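Side-chain contact in cryptochrome DASH (PDB 2J4D), which repairs cyclobutane pyrimidine dimers in single-stranded DNA as an FAD-dependent photolyase and may also act as a blue-light photoreceptor: residues K270-T275 with Y284-S289. Residues are numbered along the deposited sequence; the frame is centred on the assembly and turned at random.
Sequences KVYKET and YSTKFS. With FAD (flavin-adenine dinucleotide), chain C.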
ATOM      1  N   LYS A 270       7.502 -21.179   0.718  1.00 28.24           N
ATOM      2  CA  LYS A 270       8.805 -21.834   0.790  1.00 26.17           C
ATOM      3  C   LYS A 270       9.719 -21.638  -0.418  1.00 27.34           C
ATOM      4  O   LYS A 270      10.871 -22.078  -0.391  1.00 26.09           O
ATOM      5  CB  LYS A 270       8.632 -23.330   1.058  1.00 28.87           C
ATOM      6  CG  LYS A 270       7.844 -24.069  -0.004  1.00 33.20           C
ATOM      7  CD  LYS A 270       7.805 -25.551   0.311  1.00 36.97           C
ATOM      8  CE  LYS A 270       6.740 -26.264  -0.504  1.00 41.56           C
ATOM      9  NZ  LYS A 270       6.916 -26.049  -1.958  1.00 42.84           N
ATOM     10  N   VAL A 271       9.227 -20.995  -1.476  1.00 24.69           N
ATOM     11  CA  VAL A 271      10.063 -20.747  -2.660  1.00 27.48           C
ATOM     12  C   VAL A 271      10.035 -19.277  -3.056  1.00 26.71           C
ATOM     13  O   VAL A 271      10.585 -18.882  -4.092  1.00 25.97           O
ATOM     14  CB  VAL A 271       9.621 -21.586  -3.889  1.00 27.20           C
ATOM     15  CG1 VAL A 271       9.671 -23.058  -3.546  1.00 28.95           C
ATOM     16  CG2 VAL A 271       8.225 -21.176  -4.347  1.00 28.99           C
ATOM     17  N   TYR A 272       9.405 -18.474  -2.206  1.00 26.12           N
ATOM     18  CA  TYR A 272       9.276 -17.038  -2.423  1.00 23.84           C
ATOM     19  C   TYR A 272      10.572 -16.344  -2.860  1.00 22.38           C
ATOM     20  O   TYR A 272      10.588 -15.631  -3.860  1.00 22.56           O
ATOM     21  CB  TYR A 272       8.740 -16.367  -1.145  1.00 23.21           C
ATOM     22  CG  TYR A 272       8.874 -14.864  -1.157  1.00 25.02           C
ATOM     23  CD1 TYR A 272       8.086 -14.081  -2.004  1.00 22.04           C
ATOM     24  CD2 TYR A 272       9.866 -14.230  -0.408  1.00 24.91           C
ATOM     25  CE1 TYR A 272       8.293 -12.712  -2.118  1.00 24.72           C
ATOM     26  CE2 TYR A 272      10.084 -12.862  -0.512  1.00 28.10           C
ATOM     27  CZ  TYR A 272       9.299 -12.110  -1.376  1.00 27.72           C
ATOM     28  OH  TYR A 272       9.564 -10.770  -1.551  1.00 26.38           O
ATOM     29  N   LYS A 273      11.657 -16.552  -2.121  1.00 21.37           N
ATOM     30  CA  LYS A 273      12.913 -15.894  -2.458  1.00 22.30           C
ATOM     31  C   LYS A 273      13.444 -16.212  -3.858  1.00 23.15           C
ATOM     32  O   LYS A 273      14.016 -15.347  -4.518  1.00 21.98           O
ATOM     33  CB  LYS A 273      13.989 -16.220  -1.414  1.00 23.17           C
ATOM     34  CG  LYS A 273      15.276 -15.424  -1.623  1.00 28.39           C
ATOM     35  CD  LYS A 273      16.283 -15.628  -0.502  1.00 29.10           C
ATOM     36  CE  LYS A 273      17.504 -14.734  -0.707  1.00 32.87           C
ATOM     37  NZ  LYS A 273      18.511 -14.885   0.380  1.00 36.32           N
ATOM     38  N   GLU A 274      13.248 -17.445  -4.309  1.00 25.34           N
ATOM     39  CA  GLU A 274      13.729 -17.857  -5.628  1.00 29.83           C
ATOM     40  C   GLU A 274      12.903 -17.253  -6.768  1.00 29.96           C
ATOM     41  O   GLU A 274      13.385 -17.136  -7.893  1.00 29.50           O
ATOM     42  CB  GLU A 274      13.679 -19.383  -5.752  1.00 32.77           C
ATOM     43  CG  GLU A 274      14.100 -20.142  -4.499  1.00 44.78           C
ATOM     44  CD  GLU A 274      13.780 -21.634  -4.578  1.00 51.73           C
ATOM     45  OE1 GLU A 274      13.821 -22.313  -3.528  1.00 56.86           O
ATOM     46  OE2 GLU A 274      13.490 -22.131  -5.689  1.00 57.30           O
ATOM     47  N   THR A 275      11.667 -16.857  -6.479  1.00 28.23           N
ATOM     48  CA  THR A 275      10.787 -16.328  -7.521  1.00 28.08           C
ATOM     49  C   THR A 275      10.448 -14.842  -7.481  1.00 29.98           C
ATOM     50  O   THR A 275       9.932 -14.306  -8.462  1.00 27.27           O
ATOM     51  CB  THR A 275       9.453 -17.069  -7.503  1.00 28.93           C
ATOM     52  OG1 THR A 275       8.764 -16.755  -6.286  1.00 27.10           O
ATOM     53  CG2 THR A 275       9.675 -18.581  -7.556  1.00 30.66           C
ATOM     54  N   TYR A 284       4.624 -15.480  -8.537  1.00 22.20           N
ATOM     55  CA  TYR A 284       6.013 -15.158  -8.200  1.00 22.05           C
ATOM     56  C   TYR A 284       6.301 -14.413  -6.891  1.00 23.27           C
ATOM     57  O   TYR A 284       7.443 -14.425  -6.420  1.00 21.31           O
ATOM     58  CB  TYR A 284       6.697 -14.421  -9.373  1.00 21.25           C
ATOM     59  CG  TYR A 284       6.326 -12.961  -9.520  1.00 21.17           C
ATOM     60  CD1 TYR A 284       6.920 -11.986  -8.718  1.00 20.30           C
ATOM     61  CD2 TYR A 284       5.366 -12.558 -10.449  1.00 24.65           C
ATOM     62  CE1 TYR A 284       6.570 -10.651  -8.833  1.00 23.71           C
ATOM     63  CE2 TYR A 284       5.005 -11.222 -10.572  1.00 25.08           C
ATOM     64  CZ  TYR A 284       5.606 -10.278  -9.762  1.00 25.92           C
ATOM     65  OH  TYR A 284       5.216  -8.966  -9.846  1.00 25.16           O
ATOM     66  N   SER A 285       5.292 -13.777  -6.300  1.00 21.41           N
ATOM     67  CA  SER A 285       5.497 -13.044  -5.043  1.00 21.16           C
ATOM     68  C   SER A 285       4.209 -13.014  -4.233  1.00 20.12           C
ATOM     69  O   SER A 285       3.166 -13.436  -4.721  1.00 20.53           O
ATOM     70  CB  SER A 285       5.976 -11.618  -5.329  1.00 20.21           C
ATOM     71  OG  SER A 285       4.985 -10.876  -6.020  1.00 18.85           O
ATOM     72  N   THR A 286       4.263 -12.511  -3.001  1.00 17.57           N
ATOM     73  CA  THR A 286       3.059 -12.511  -2.176  1.00 17.54           C
ATOM     74  C   THR A 286       1.887 -11.707  -2.718  1.00 16.49           C
ATOM     75  O   THR A 286       0.732 -12.079  -2.496  1.00 16.66           O
ATOM     76  CB  THR A 286       3.315 -11.974  -0.742  1.00 17.89           C
ATOM     77  OG1 THR A 286       3.553 -10.560  -0.802  1.00 17.98           O
ATOM     78  CG2 THR A 286       4.505 -12.689  -0.087  1.00 18.85           C
ATOM     79  N   LYS A 287       2.186 -10.616  -3.418  1.00 15.75           N
ATOM     80  CA  LYS A 287       1.161  -9.706  -3.927  1.00 15.39           C
ATOM     81  C   LYS A 287       0.353  -9.116  -2.749  1.00 16.10           C
ATOM     82  O   LYS A 287      -0.811  -8.737  -2.900  1.00 15.76           O
ATOM     83  CB  LYS A 287       0.221 -10.428  -4.899  1.00 18.85           C
ATOM     84  CG  LYS A 287       0.939 -11.031  -6.110  1.00 19.46           C
ATOM     85  CD  LYS A 287       1.737  -9.981  -6.870  1.00 19.11           C
ATOM     86  CE  LYS A 287       2.372 -10.566  -8.139  1.00 20.18           C
ATOM     87  NZ  LYS A 287       3.241 -11.759  -7.858  1.00 21.63           N
ATOM     88  N   PHE A 288       0.971  -9.021  -1.577  1.00 16.35           N
ATOM     89  CA  PHE A 288       0.259  -8.467  -0.419  1.00 16.49           C
ATOM     90  C   PHE A 288       0.182  -6.936  -0.411  1.00 15.51           C
ATOM     91  O   PHE A 288      -0.640  -6.360   0.302  1.00 14.96           O
ATOM     92  CB  PHE A 288       0.934  -8.853   0.914  1.00 13.84           C
ATOM     93  CG  PHE A 288       0.966 -10.335   1.215  1.00 17.64           C
ATOM     94  CD1 PHE A 288       0.110 -11.229   0.581  1.00 19.28           C
ATOM     95  CD2 PHE A 288       1.845 -10.821   2.187  1.00 16.32           C
ATOM     96  CE1 PHE A 288       0.132 -12.589   0.913  1.00 18.87           C
ATOM     97  CE2 PHE A 288       1.877 -12.169   2.525  1.00 17.37           C
ATOM     98  CZ  PHE A 288       1.019 -13.059   1.890  1.00 18.42           C
ATOM     99  N   SER A 289       1.033  -6.278  -1.188  1.00 15.39           N
ATOM    100  CA  SER A 289       1.117  -4.822  -1.142  1.00 16.19           C
ATOM    101  C   SER A 289      -0.135  -3.951  -1.164  1.00 15.66           C
ATOM    102  O   SER A 289      -0.231  -3.005  -0.382  1.00 16.23           O
ATOM    103  CB  SER A 289       2.108  -4.323  -2.197  1.00 17.85           C
ATOM    104  OG  SER A 289       1.651  -4.593  -3.507  1.00 19.45           O
TER
HETATM  105  PA  FAD C1498       6.847  -8.990  -2.158  1.00 21.50           P
HETATM  106  O1A FAD C1498       5.921 -10.126  -1.976  1.00 18.10           O
HETATM  107  O2A FAD C1498       8.159  -9.205  -2.812  1.00 19.34           O
HETATM  108  O5B FAD C1498       7.141  -8.290  -0.740  1.00 19.70           O
HETATM  109  C5B FAD C1498       6.246  -8.486   0.378  1.00 16.55           C
HETATM  110  C4B FAD C1498       5.930  -7.114   0.983  1.00 18.02           C
HETATM  111  O4B FAD C1498       7.156  -6.504   1.386  1.00 17.38           O
HETATM  112  C3B FAD C1498       5.277  -6.121   0.028  1.00 18.62           C
HETATM  113  O3B FAD C1498       3.884  -6.337  -0.119  1.00 18.28           O
HETATM  114  C2B FAD C1498       5.652  -4.819   0.666  1.00 20.21           C
HETATM  115  O2B FAD C1498       4.764  -4.363   1.662  1.00 20.32           O
HETATM  116  C1B FAD C1498       7.077  -5.084   1.184  1.00 17.78           C
HETATM  117  N9A FAD C1498       8.167  -4.678   0.272  1.00 18.60           N
HETATM  118  C8A FAD C1498       8.861  -5.470  -0.622  1.00 20.77           C
HETATM  119  N7A FAD C1498       9.789  -4.795  -1.287  1.00 22.73           N
HETATM  120  C5A FAD C1498       9.702  -3.509  -0.803  1.00 19.35           C
HETATM  121  C6A FAD C1498      10.414  -2.327  -1.118  1.00 19.58           C
HETATM  122  N6A FAD C1498      11.400  -2.257  -2.002  1.00 19.70           N
HETATM  123  N1A FAD C1498      10.062  -1.173  -0.437  1.00 16.00           N
HETATM  124  C2A FAD C1498       9.046  -1.200   0.488  1.00 19.84           C
HETATM  125  N3A FAD C1498       8.326  -2.294   0.834  1.00 18.69           N
HETATM  126  C4A FAD C1498       8.682  -3.417   0.154  1.00 20.89           C
HETATM  127  N1  FAD C1498       5.625  -0.601  -2.469  1.00 15.24           N
HETATM  128  C2  FAD C1498       4.457  -0.165  -1.879  1.00 18.86           C
HETATM  129  O2  FAD C1498       3.923  -0.807  -0.993  1.00 17.70           O
HETATM  130  N3  FAD C1498       3.895   1.041  -2.326  1.00 17.27           N
HETATM  131  C4  FAD C1498       4.443   1.828  -3.336  1.00 19.67           C
HETATM  132  O4  FAD C1498       3.894   2.887  -3.691  1.00 17.11           O
HETATM  133  C4X FAD C1498       5.641   1.374  -3.939  1.00 17.71           C
HETATM  134  N5  FAD C1498       6.263   2.101  -4.966  1.00 21.02           N
HETATM  135  C5X FAD C1498       7.502   1.706  -5.474  1.00 19.35           C
HETATM  136  C6  FAD C1498       8.176   2.500  -6.411  1.00 19.23           C
HETATM  137  C7  FAD C1498       9.431   2.129  -6.948  1.00 16.32           C
HETATM  138  C7M FAD C1498      10.106   3.031  -7.952  1.00 18.46           C
HETATM  139  C8  FAD C1498      10.025   0.890  -6.509  1.00 19.40           C
HETATM  140  C8M FAD C1498      11.369   0.409  -7.031  1.00 16.65           C
HETATM  141  C9  FAD C1498       9.356   0.085  -5.566  1.00 16.87           C
HETATM  142  C9A FAD C1498       8.091   0.468  -5.030  1.00 18.68           C
HETATM  143  N10 FAD C1498       7.391  -0.330  -4.077  1.00 18.73           N
HETATM  144  C10 FAD C1498       6.204   0.147  -3.477  1.00 17.85           C
HETATM  145  C1' FAD C1498       8.084  -1.476  -3.404  1.00 18.25           C
HETATM  146  C2' FAD C1498       7.901  -2.869  -4.041  1.00 17.63           C
HETATM  147  O2' FAD C1498       8.197  -2.805  -5.426  1.00 21.08           O
HETATM  148  C3' FAD C1498       6.464  -3.347  -3.842  1.00 20.13           C
HETATM  149  O3' FAD C1498       6.119  -3.350  -2.443  1.00 21.00           O
HETATM  150  C4' FAD C1498       6.187  -4.774  -4.347  1.00 18.54           C
HETATM  151  O4' FAD C1498       6.412  -4.855  -5.756  1.00 16.72           O
HETATM  152  C5' FAD C1498       4.742  -5.138  -4.031  1.00 19.82           C
HETATM  153  O5' FAD C1498       4.468  -6.471  -4.470  1.00 19.80           O
HETATM  154  P   FAD C1498       4.537  -7.764  -3.570  1.00 21.02           P
HETATM  155  O1P FAD C1498       3.554  -7.542  -2.497  1.00 18.41           O
HETATM  156  O2P FAD C1498       4.275  -8.957  -4.421  1.00 21.40           O
HETATM  157  O3P FAD C1498       6.036  -7.937  -3.074  1.00 18.92           O
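Y272 brings the CE1 edge of its ring to S285 CA, 4.1 Å away, and the two segments together grip the FAD diphosphate. CG lies anti to the backbone N (chi1 167°), which swings the ring out of helix 272-275 toward the cofactor. There FAD O2A sits in the ring plane, a very short 2.5 Å from Y272 OH; R276 NE is hydrogen-bonded to the same hydroxyl. Tyrosine is long enough to pass its edge beside the loop and set a hydroxyl on the phosphate. T286 OG1 donates to FAD O1A at 2.7 Å while accepting from F288 N in an ST turn; S285 OG donates to FAD O2P at 2.6 Å and accepts from K287 NZ, which lies over the Y284 ring. Such short side chains keep the backbone close, where K287 N donates to FAD O2P and S289 N to FAD O1P. This end is buried and dense. The partly exposed T275 end is looser: its short side chain suffices for OG1 to donate to Y284 O at 2.7 Å, from 39° above the carbonyl plane. A phenylalanine in place of Y272 would probably leave FAD O2A without this donor and R276 without its hydroxyl partner. Neutral donors thus hold the diphosphate here, while K287, behind S285 OG, probably adds favourable positive charge and polarises that hydroxyl.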